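Long-range contacts in phosphodiesterase (Trypanosoma brucei brucei, PDB 5H2Q), which is a phosphodiesterase of an all-helical family in the HD clan and holds a zinc and a magnesium ion: residues G107-K112 / Q315-T320; I196-A201 / T233-M238; E209-Y214 / Q307-A312. One frame throughout, in Å; residues are numbered along the deposited sequence.

Contact 1 (G107-K112 / Q315-T320); sequences GNVYEK and QGMQWT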
loop_
_atom_site.group_PDB
_atom_site.type_symbol
_atom_site.label_atom_id
_atom_site.label_comp_id
_atom_site.label_asym_id
_atom_site.label_seq_id
_atom_site.Cartn_x
_atom_site.Cartn_y
_atom_site.Cartn_z
ATOM N N GLY A 107 -14.304 -6.314 -6.238
ATOM C CA GLY A 107 -13.703 -7.550 -6.740
ATOM C C GLY A 107 -14.151 -8.823 -6.054
ATOM O O GLY A 107 -13.696 -9.909 -6.422
ATOM N N ASN A 108 -15.038 -8.703 -5.006
ATOM C CA ASN A 108 -15.592 -9.809 -4.207
ATOM C C ASN A 108 -14.568 -10.616 -3.409
ATOM O O ASN A 108 -14.893 -11.712 -2.952
ATOM C CB ASN A 108 -16.444 -10.763 -5.081
ATOM C CG ASN A 108 -17.542 -10.089 -5.861
ATOM O OD1 ASN A 108 -18.156 -9.123 -5.412
ATOM N ND2 ASN A 108 -17.802 -10.589 -7.055
ATOM N N VAL A 109 -13.341 -10.080 -3.177
ATOM C CA VAL A 109 -12.364 -10.819 -2.398
ATOM C C VAL A 109 -12.768 -10.877 -0.914
ATOM O O VAL A 109 -12.245 -11.710 -0.172
ATOM C CB VAL A 109 -10.893 -10.345 -2.626
ATOM C CG1 VAL A 109 -9.917 -11.275 -1.919
ATOM C CG2 VAL A 109 -10.571 -10.315 -4.116
ATOM N N TYR A 110 -13.769 -10.065 -0.496
ATOM C CA TYR A 110 -14.242 -10.155 0.891
ATOM C C TYR A 110 -14.748 -11.592 1.208
ATOM O O TYR A 110 -14.696 -11.995 2.364
ATOM C CB TYR A 110 -15.354 -9.118 1.185
ATOM C CG TYR A 110 -16.689 -9.460 0.569
ATOM C CD1 TYR A 110 -17.625 -10.230 1.262
ATOM C CD2 TYR A 110 -17.016 -9.033 -0.713
ATOM C CE1 TYR A 110 -18.841 -10.593 0.673
ATOM C CE2 TYR A 110 -18.214 -9.409 -1.317
ATOM C CZ TYR A 110 -19.131 -10.177 -0.616
ATOM O OH TYR A 110 -20.337 -10.485 -1.219
ATOM N N GLU A 111 -15.249 -12.336 0.186
ATOM C CA GLU A 111 -15.706 -13.721 0.405
ATOM C C GLU A 111 -14.575 -14.669 0.808
ATOM O O GLU A 111 -14.841 -15.710 1.422
ATOM C CB GLU A 111 -16.364 -14.278 -0.865
ATOM C CG GLU A 111 -17.525 -13.429 -1.366
ATOM C CD GLU A 111 -18.312 -14.095 -2.471
ATOM O OE1 GLU A 111 -17.673 -14.738 -3.336
ATOM O OE2 GLU A 111 -19.565 -14.021 -2.449
ATOM N N LYS A 112 -13.317 -14.306 0.453
ATOM C CA LYS A 112 -12.140 -15.134 0.722
ATOM C C LYS A 112 -11.482 -14.838 2.073
ATOM O O LYS A 112 -10.502 -15.501 2.423
ATOM C CB LYS A 112 -11.086 -14.931 -0.385
ATOM C CG LYS A 112 -11.597 -14.878 -1.845
ATOM C CD LYS A 112 -12.236 -16.183 -2.300
ATOM C CE LYS A 112 -12.567 -16.125 -3.765
ATOM N NZ LYS A 112 -13.508 -17.205 -4.145
ATOM N N GLN A 315 -11.384 -14.291 -9.623
ATOM C CA GLN A 315 -12.142 -14.007 -10.839
ATOM C C GLN A 315 -12.776 -12.637 -10.858
ATOM O O GLN A 315 -12.864 -12.037 -11.924
ATOM C CB GLN A 315 -13.219 -15.102 -11.111
ATOM C CG GLN A 315 -12.678 -16.532 -11.200
ATOM C CD GLN A 315 -12.101 -16.854 -12.559
ATOM O OE1 GLN A 315 -12.797 -17.334 -13.463
ATOM N NE2 GLN A 315 -10.804 -16.633 -12.722
ATOM N N GLY A 316 -13.203 -12.134 -9.690
ATOM C CA GLY A 316 -13.815 -10.813 -9.584
ATOM C C GLY A 316 -12.885 -9.641 -9.827
ATOM O O GLY A 316 -13.361 -8.526 -10.051
ATOM N N MET A 317 -11.549 -9.893 -9.806
ATOM C CA MET A 317 -10.513 -8.876 -10.050
ATOM C C MET A 317 -10.016 -8.886 -11.518
ATOM O O MET A 317 -8.981 -8.298 -11.809
ATOM C CB MET A 317 -9.341 -9.038 -9.066
ATOM C CG MET A 317 -9.565 -8.346 -7.717
ATOM S SD MET A 317 -8.270 -8.788 -6.558
ATOM C CE MET A 317 -6.839 -7.786 -7.269
ATOM N N GLN A 318 -10.792 -9.486 -12.450
ATOM C CA GLN A 318 -10.439 -9.544 -13.884
ATOM C C GLN A 318 -10.164 -8.156 -14.517
ATOM O O GLN A 318 -9.303 -8.060 -15.395
ATOM C CB GLN A 318 -11.532 -10.331 -14.660
ATOM C CG GLN A 318 -11.341 -10.442 -16.192
ATOM C CD GLN A 318 -10.048 -11.118 -16.603
ATOM O OE1 GLN A 318 -9.677 -12.184 -16.092
ATOM N NE2 GLN A 318 -9.345 -10.521 -17.552
ATOM N N TRP A 319 -10.842 -7.074 -14.041
ATOM C CA TRP A 319 -10.657 -5.714 -14.555
ATOM C C TRP A 319 -9.201 -5.225 -14.429
ATOM O O TRP A 319 -8.785 -4.347 -15.208
ATOM C CB TRP A 319 -11.627 -4.714 -13.886
ATOM C CG TRP A 319 -11.103 -4.092 -12.609
ATOM C CD1 TRP A 319 -10.229 -3.049 -12.506
ATOM C CD2 TRP A 319 -11.415 -4.489 -11.262
ATOM N NE1 TRP A 319 -9.956 -2.784 -11.182
ATOM C CE2 TRP A 319 -10.695 -3.632 -10.397
ATOM C CE3 TRP A 319 -12.248 -5.477 -10.700
ATOM C CZ2 TRP A 319 -10.783 -3.730 -8.998
ATOM C CZ3 TRP A 319 -12.329 -5.580 -9.313
ATOM C CH2 TRP A 319 -11.590 -4.725 -8.478
ATOM N N THR A 320 -8.479 -5.721 -13.391
ATOM C CA THR A 320 -7.080 -5.331 -13.109
ATOM C C THR A 320 -6.202 -5.765 -14.294
ATOM O O THR A 320 -5.383 -4.980 -14.768
ATOM C CB THR A 320 -6.557 -5.880 -11.769
ATOM O OG1 THR A 320 -6.540 -7.298 -11.774
ATOM C CG2 THR A 320 -7.302 -5.336 -10.548
HETATM O O HOH W 1 -12.632 -12.528 -6.758
#
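Gly107 and Gly316 meet backbone to backbone, their CA atoms 4.3 Å apart, an approach made possible by two residues with no side chain. Two CA-H...O contacts run in opposite senses between them: Gly316 CA lies 3.3 Å from Gly107 O, and Gly107 CA lies 3.5 Å from Gly316 O. The tight packing continues at Trp319, whose CZ3 meets Gly107 CA at 3.5 Å, edge-on and in the ring plane. With chi1 at 88°, the indole root sits between the backbone N and the carbonyl carbon, which swings the six-membered ring back toward Gly107. Beside it, in the buried part with Gly107, Val109 CG2 packs on Met317 SD at 3.7 Å.

The other side is looser. No direct hydrogen bond joins the segments; a water bridges them instead, donating to Gly107 O at 2.8 Å and accepting from Gly316 N at 3.0 Å. Here Gly316 is partly exposed and Asn108, with positive phi just past the end of helix 90-105, is exposed.

The contact thus ties the turn after helix 90-105 to the start of helix 318-334. Phe103 of the former helix, Phe306 and Val310 of helix 290-312 and Leu237 of helix 227-242 touch Met317.

Contact 2 (I196-A201 / T233-M238); sequences IDCVLA and TMDVLM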
loop_
_atom_site.group_PDB
_atom_site.type_symbol
_atom_site.label_atom_id
_atom_site.label_comp_id
_atom_site.label_asym_id
_atom_site.label_seq_id
_atom_site.Cartn_x
_atom_site.Cartn_y
_atom_site.Cartn_z
ATOM N N ILE A 196 1.543 -7.413 10.564
ATOM C CA ILE A 196 2.991 -7.556 10.471
ATOM C C ILE A 196 3.365 -8.453 9.286
ATOM O O ILE A 196 4.171 -8.018 8.451
ATOM C CB ILE A 196 3.571 -8.005 11.859
ATOM C CG1 ILE A 196 3.463 -6.809 12.862
ATOM C CG2 ILE A 196 5.042 -8.498 11.732
ATOM C CD1 ILE A 196 3.548 -7.211 14.368
ATOM N N ASP A 197 2.699 -9.624 9.118
ATOM C CA ASP A 197 3.006 -10.500 7.978
ATOM C C ASP A 197 2.703 -9.832 6.638
ATOM O O ASP A 197 3.512 -9.931 5.721
ATOM C CB ASP A 197 2.314 -11.865 8.108
ATOM C CG ASP A 197 2.933 -12.809 9.148
ATOM O OD1 ASP A 197 4.098 -12.583 9.554
ATOM O OD2 ASP A 197 2.271 -13.786 9.523
ATOM N N CYS A 198 1.607 -9.042 6.569
ATOM C CA CYS A 198 1.245 -8.301 5.371
ATOM C C CYS A 198 2.288 -7.266 5.025
ATOM O O CYS A 198 2.631 -7.131 3.845
ATOM C CB CYS A 198 -0.115 -7.649 5.537
ATOM S SG CYS A 198 -1.479 -8.799 5.372
ATOM N N VAL A 199 2.759 -6.519 6.042
ATOM C CA VAL A 199 3.794 -5.497 5.805
ATOM C C VAL A 199 5.093 -6.165 5.347
ATOM O O VAL A 199 5.708 -5.708 4.374
ATOM C CB VAL A 199 3.998 -4.551 7.007
ATOM C CG1 VAL A 199 5.158 -3.566 6.763
ATOM C CG2 VAL A 199 2.695 -3.810 7.317
ATOM N N LEU A 200 5.478 -7.263 5.999
ATOM C CA LEU A 200 6.714 -7.954 5.597
ATOM C C LEU A 200 6.617 -8.524 4.170
ATOM O O LEU A 200 7.623 -8.571 3.458
ATOM C CB LEU A 200 7.082 -9.033 6.610
ATOM C CG LEU A 200 7.401 -8.558 8.052
ATOM C CD1 LEU A 200 7.657 -9.747 8.953
ATOM C CD2 LEU A 200 8.633 -7.639 8.091
ATOM N N ALA A 201 5.406 -8.897 3.734
ATOM C CA ALA A 201 5.137 -9.391 2.381
ATOM C C ALA A 201 5.288 -8.349 1.259
ATOM O O ALA A 201 5.240 -8.714 0.070
ATOM C CB ALA A 201 3.758 -10.004 2.321
ATOM N N THR A 233 -3.768 -14.940 1.129
ATOM C CA THR A 233 -4.669 -14.079 0.382
ATOM C C THR A 233 -4.441 -12.618 0.852
ATOM O O THR A 233 -4.397 -11.715 0.019
ATOM C CB THR A 233 -6.134 -14.517 0.573
ATOM O OG1 THR A 233 -6.267 -15.881 0.146
ATOM C CG2 THR A 233 -7.095 -13.659 -0.201
ATOM N N MET A 234 -4.322 -12.406 2.174
ATOM C CA MET A 234 -4.063 -11.061 2.721
ATOM C C MET A 234 -2.728 -10.509 2.177
ATOM O O MET A 234 -2.685 -9.370 1.724
ATOM C CB MET A 234 -3.995 -11.109 4.253
ATOM C CG MET A 234 -5.345 -11.428 4.912
ATOM S SD MET A 234 -5.268 -11.358 6.700
ATOM C CE MET A 234 -5.174 -9.551 6.941
ATOM N N ASP A 235 -1.659 -11.335 2.175
ATOM C CA ASP A 235 -0.339 -10.905 1.650
ATOM C C ASP A 235 -0.463 -10.538 0.179
ATOM O O ASP A 235 -0.013 -9.469 -0.245
ATOM C CB ASP A 235 0.681 -12.050 1.794
ATOM C CG ASP A 235 1.036 -12.472 3.195
ATOM O OD1 ASP A 235 0.751 -11.699 4.152
ATOM O OD2 ASP A 235 1.645 -13.556 3.345
ATOM N N VAL A 236 -1.128 -11.405 -0.610
ATOM C CA VAL A 236 -1.356 -11.169 -2.036
ATOM C C VAL A 236 -2.195 -9.912 -2.294
ATOM O O VAL A 236 -1.902 -9.157 -3.230
ATOM C CB VAL A 236 -1.940 -12.451 -2.680
ATOM C CG1 VAL A 236 -2.691 -12.162 -3.982
ATOM C CG2 VAL A 236 -0.817 -13.453 -2.891
ATOM N N LEU A 237 -3.187 -9.625 -1.433
ATOM C CA LEU A 237 -3.963 -8.412 -1.627
ATOM C C LEU A 237 -3.173 -7.148 -1.252
ATOM O O LEU A 237 -3.322 -6.128 -1.909
ATOM C CB LEU A 237 -5.268 -8.467 -0.820
ATOM C CG LEU A 237 -6.382 -9.237 -1.455
ATOM C CD1 LEU A 237 -7.555 -9.233 -0.532
ATOM C CD2 LEU A 237 -6.796 -8.625 -2.805
ATOM N N MET A 238 -2.365 -7.211 -0.191
ATOM C CA MET A 238 -1.489 -6.090 0.195
ATOM C C MET A 238 -0.513 -5.840 -0.962
ATOM O O MET A 238 -0.331 -4.703 -1.413
ATOM C CB MET A 238 -0.722 -6.476 1.477
ATOM C CG MET A 238 0.026 -5.328 2.159
ATOM S SD MET A 238 -0.887 -3.780 2.493
ATOM C CE MET A 238 -2.355 -4.372 3.315
#
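Cys198 and Asp235 mark the closest backbone approach of helices 185-200 and 227-242, with CA atoms 4.8 Å apart, segment axes 8.7 Å apart and a signed crossing angle of -45°. So near an approach needs small groups at the interface, and Cys198 and Ala201, one helical turn apart, supply them.

Cys198 is the hub. Its thiol lies beside its own backbone N (chi1 -76°), which directs SG onto the 233-238 helix, where it packs 3.6 Å from Met234 CB. One turn further along that helix, Met238 reaches the same residue differently: with CG anti to its backbone N (chi1 -169°), CG comes to 3.6 Å from Cys198 O, and the chain beyond bends at both later torsions. The Asp235 carboxylate lies to the other side of Cys198 from Met238, toward Ala201 and Asp197. Its OD1 sits 3.6 Å from Cys198 CA, a van der Waals contact, and takes its hydrogen bond from Gln231 NE2, one turn earlier on the same helix. The apolar root of this aspartate also serves: Ala201 CB rests on Asp235 CB at 3.7 Å. The carboxylates of Asp197 and Asp235 are not in contact, with OD2 of the first 6.0 Å from OD1 of the second.

No hydrogen bond crosses the interface, so it is held by close van der Waals packing. The side chain of Met238 is about 7 Å from the zinc ion, and Asp242, a ligand of that ion, follows one turn later on this helix. Around the pair, helix 115-127 brings Thr124 to Cys198, Glu117 to Met234 and Leu121 to Met238. Helix 207-217 closes another part of the interface with Phe210, which touches both Ala201 and Asp235, while helix 159-172 packs on Val199.

Contact 3 (E209-Y214 / Q307-A312); sequences EFLEKY and QKIVDA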
loop_
_atom_site.group_PDB
_atom_site.type_symbol
_atom_site.label_atom_id
_atom_site.label_comp_id
_atom_site.label_asym_id
_atom_site.label_seq_id
_atom_site.Cartn_x
_atom_site.Cartn_y
_atom_site.Cartn_z
ATOM N N GLU A 209 8.468 -15.161 -4.378
ATOM C CA GLU A 209 8.325 -16.057 -3.235
ATOM C C GLU A 209 6.846 -16.042 -2.765
ATOM O O GLU A 209 6.188 -17.084 -2.805
ATOM C CB GLU A 209 9.272 -15.641 -2.118
ATOM C CG GLU A 209 9.239 -16.547 -0.912
ATOM C CD GLU A 209 9.861 -15.950 0.330
ATOM O OE1 GLU A 209 10.760 -15.085 0.206
ATOM O OE2 GLU A 209 9.481 -16.396 1.434
ATOM N N PHE A 210 6.314 -14.853 -2.387
ATOM C CA PHE A 210 4.904 -14.768 -1.979
ATOM C C PHE A 210 3.922 -15.176 -3.051
ATOM O O PHE A 210 2.957 -15.876 -2.725
ATOM C CB PHE A 210 4.565 -13.376 -1.454
ATOM C CG PHE A 210 5.099 -13.215 -0.065
ATOM C CD1 PHE A 210 4.367 -13.657 1.036
ATOM C CD2 PHE A 210 6.332 -12.611 0.156
ATOM C CE1 PHE A 210 4.868 -13.506 2.334
ATOM C CE2 PHE A 210 6.823 -12.448 1.453
ATOM C CZ PHE A 210 6.093 -12.904 2.534
ATOM N N LEU A 211 4.140 -14.728 -4.316
ATOM C CA LEU A 211 3.272 -15.054 -5.447
ATOM C C LEU A 211 3.197 -16.567 -5.690
ATOM O O LEU A 211 2.100 -17.106 -5.763
ATOM C CB LEU A 211 3.653 -14.306 -6.751
ATOM C CG LEU A 211 2.841 -14.696 -8.029
ATOM C CD1 LEU A 211 1.336 -14.435 -7.846
ATOM C CD2 LEU A 211 3.350 -13.990 -9.265
ATOM N N GLU A 212 4.345 -17.239 -5.810
ATOM C CA GLU A 212 4.329 -18.677 -6.082
ATOM C C GLU A 212 3.835 -19.494 -4.868
ATOM O O GLU A 212 3.135 -20.491 -5.081
ATOM C CB GLU A 212 5.673 -19.175 -6.651
ATOM C CG GLU A 212 6.010 -18.577 -8.021
ATOM C CD GLU A 212 5.046 -18.729 -9.189
ATOM O OE1 GLU A 212 5.018 -17.817 -10.048
ATOM O OE2 GLU A 212 4.332 -19.755 -9.262
ATOM N N LYS A 213 4.097 -19.027 -3.617
ATOM C CA LYS A 213 3.600 -19.688 -2.404
ATOM C C LYS A 213 2.061 -19.663 -2.368
ATOM O O LYS A 213 1.436 -20.656 -1.977
ATOM C CB LYS A 213 4.190 -19.076 -1.123
ATOM C CG LYS A 213 3.940 -19.932 0.116
ATOM C CD LYS A 213 4.427 -19.312 1.419
ATOM C CE LYS A 213 3.911 -20.121 2.591
ATOM N NZ LYS A 213 4.319 -19.555 3.903
ATOM N N TYR A 214 1.458 -18.557 -2.825
ATOM C CA TYR A 214 0.009 -18.409 -2.881
ATOM C C TYR A 214 -0.565 -19.330 -3.952
ATOM O O TYR A 214 -1.500 -20.078 -3.666
ATOM C CB TYR A 214 -0.371 -16.942 -3.159
ATOM C CG TYR A 214 -1.833 -16.701 -3.464
ATOM C CD1 TYR A 214 -2.789 -16.700 -2.447
ATOM C CD2 TYR A 214 -2.254 -16.386 -4.753
ATOM C CE1 TYR A 214 -4.135 -16.459 -2.720
ATOM C CE2 TYR A 214 -3.601 -16.170 -5.043
ATOM C CZ TYR A 214 -4.536 -16.185 -4.018
ATOM O OH TYR A 214 -5.862 -15.941 -4.300
ATOM N N GLN A 307 -2.687 -11.543 -13.704
ATOM C CA GLN A 307 -3.241 -12.633 -14.512
ATOM C C GLN A 307 -3.308 -13.941 -13.714
ATOM O O GLN A 307 -4.350 -14.593 -13.728
ATOM C CB GLN A 307 -2.424 -12.811 -15.827
ATOM C CG GLN A 307 -2.986 -13.853 -16.809
ATOM C CD GLN A 307 -4.237 -13.369 -17.500
ATOM O OE1 GLN A 307 -4.193 -12.553 -18.429
ATOM N NE2 GLN A 307 -5.385 -13.856 -17.052
ATOM N N LYS A 308 -2.215 -14.301 -13.008
ATOM C CA LYS A 308 -2.071 -15.538 -12.236
ATOM C C LYS A 308 -3.011 -15.589 -11.023
ATOM O O LYS A 308 -3.584 -16.648 -10.739
ATOM C CB LYS A 308 -0.621 -15.767 -11.793
ATOM C CG LYS A 308 0.345 -16.146 -12.930
ATOM C CD LYS A 308 1.796 -16.124 -12.423
ATOM C CE LYS A 308 2.811 -16.539 -13.468
ATOM N NZ LYS A 308 4.203 -16.445 -12.937
ATOM N N ILE A 309 -3.133 -14.462 -10.285
ATOM C CA ILE A 309 -3.996 -14.473 -9.106
ATOM C C ILE A 309 -5.478 -14.500 -9.513
ATOM O O ILE A 309 -6.248 -15.186 -8.833
ATOM C CB ILE A 309 -3.657 -13.385 -8.038
ATOM C CG1 ILE A 309 -4.053 -11.973 -8.519
ATOM C CG2 ILE A 309 -2.179 -13.492 -7.605
ATOM C CD1 ILE A 309 -3.790 -10.811 -7.489
ATOM N N VAL A 310 -5.852 -13.815 -10.624
ATOM C CA VAL A 310 -7.212 -13.775 -11.186
ATOM C C VAL A 310 -7.593 -15.191 -11.656
ATOM O O VAL A 310 -8.621 -15.711 -11.233
ATOM C CB VAL A 310 -7.433 -12.696 -12.293
ATOM C CG1 VAL A 310 -8.770 -12.888 -13.005
ATOM C CG2 VAL A 310 -7.346 -11.280 -11.721
ATOM N N ASP A 311 -6.717 -15.835 -12.461
ATOM C CA ASP A 311 -6.951 -17.184 -12.975
ATOM C C ASP A 311 -7.006 -18.267 -11.893
ATOM O O ASP A 311 -7.802 -19.196 -12.039
ATOM C CB ASP A 311 -5.920 -17.553 -14.071
ATOM C CG ASP A 311 -5.962 -16.684 -15.321
ATOM O OD1 ASP A 311 -6.898 -15.870 -15.450
ATOM O OD2 ASP A 311 -5.035 -16.794 -16.152
ATOM N N ALA A 312 -6.200 -18.163 -10.817
ATOM C CA ALA A 312 -6.209 -19.191 -9.772
ATOM C C ALA A 312 -7.385 -19.116 -8.794
ATOM O O ALA A 312 -7.753 -20.143 -8.209
ATOM C CB ALA A 312 -4.906 -19.176 -8.995
#
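Lys308 NZ donates to Glu212 OE1 at 3.3 Å, a weak hydrogen bond within a salt bridge that links two nearly parallel helices of the all-helical phosphodiesterase fold. The lysine spans the gap with a chain extended beyond CG, whereas Glu212 bends at chi2 to bring its carboxylate round to meet it. Glu212 is exposed and Lys308 partly so, which places this ion pair at the outer margin of the contact; solvent there probably weakens the attraction further. Within helix 290-312, Gln307 NE2 donates to Asp311 OD1 at 3.0 Å.

The segment axes are 10.9 Å apart and inclined by 16°, with Leu211 and Ile309 the closest CA pair. At such a spacing the backbones do not touch and side chains must bridge the interval. Leu211 does so with both methyls, its CG set anti to the backbone N: CD1 lies 3.6 Å from Ile309 CG2, and CD2 lies 4.1 Å from Lys308 CD. The aliphatic stem of the lysine therefore packs at the interface while its amine pairs at the margin.

Leu215 of helix 207-217 extends the same interface, touching Lys308 and Ala312, and Leu314 in the following loop meets both Tyr214 and Ile309. The contact is packing between helices; the side chain of Leu211 is about 12 Å from the bound LLI. With chi1 of Ile309 at 72°, CG2 is the branch anti to the carbonyl carbon, and this methyl approaches the Tyr214 ring obliquely, 4.0 Å from CE2.

How the contacts relate
Helix 227-242 connects the three contacts. Contact 2, about 10 Å from the chain centre, is core packing beside the metal site; contacts 1 and 3 have centres about 17 and 18 Å out, and each combines buried atoms with a more exposed margin. The chemistry follows: contact 2 is van der Waals packing, contact 1 adds a water bridge, contact 3 a weak salt bridge. Val109 CG1 of contact 1 packs 3.4 Å from Leu237 CD1 of contact 2. Phe210 and Tyr214, from the 209-214 segment, lie against contact 2 residues. Contacts 1 and 3 meet where helix 290-312 gives way to helix 318-334, with Gln315 NE2 2.8 Å from Val310 O.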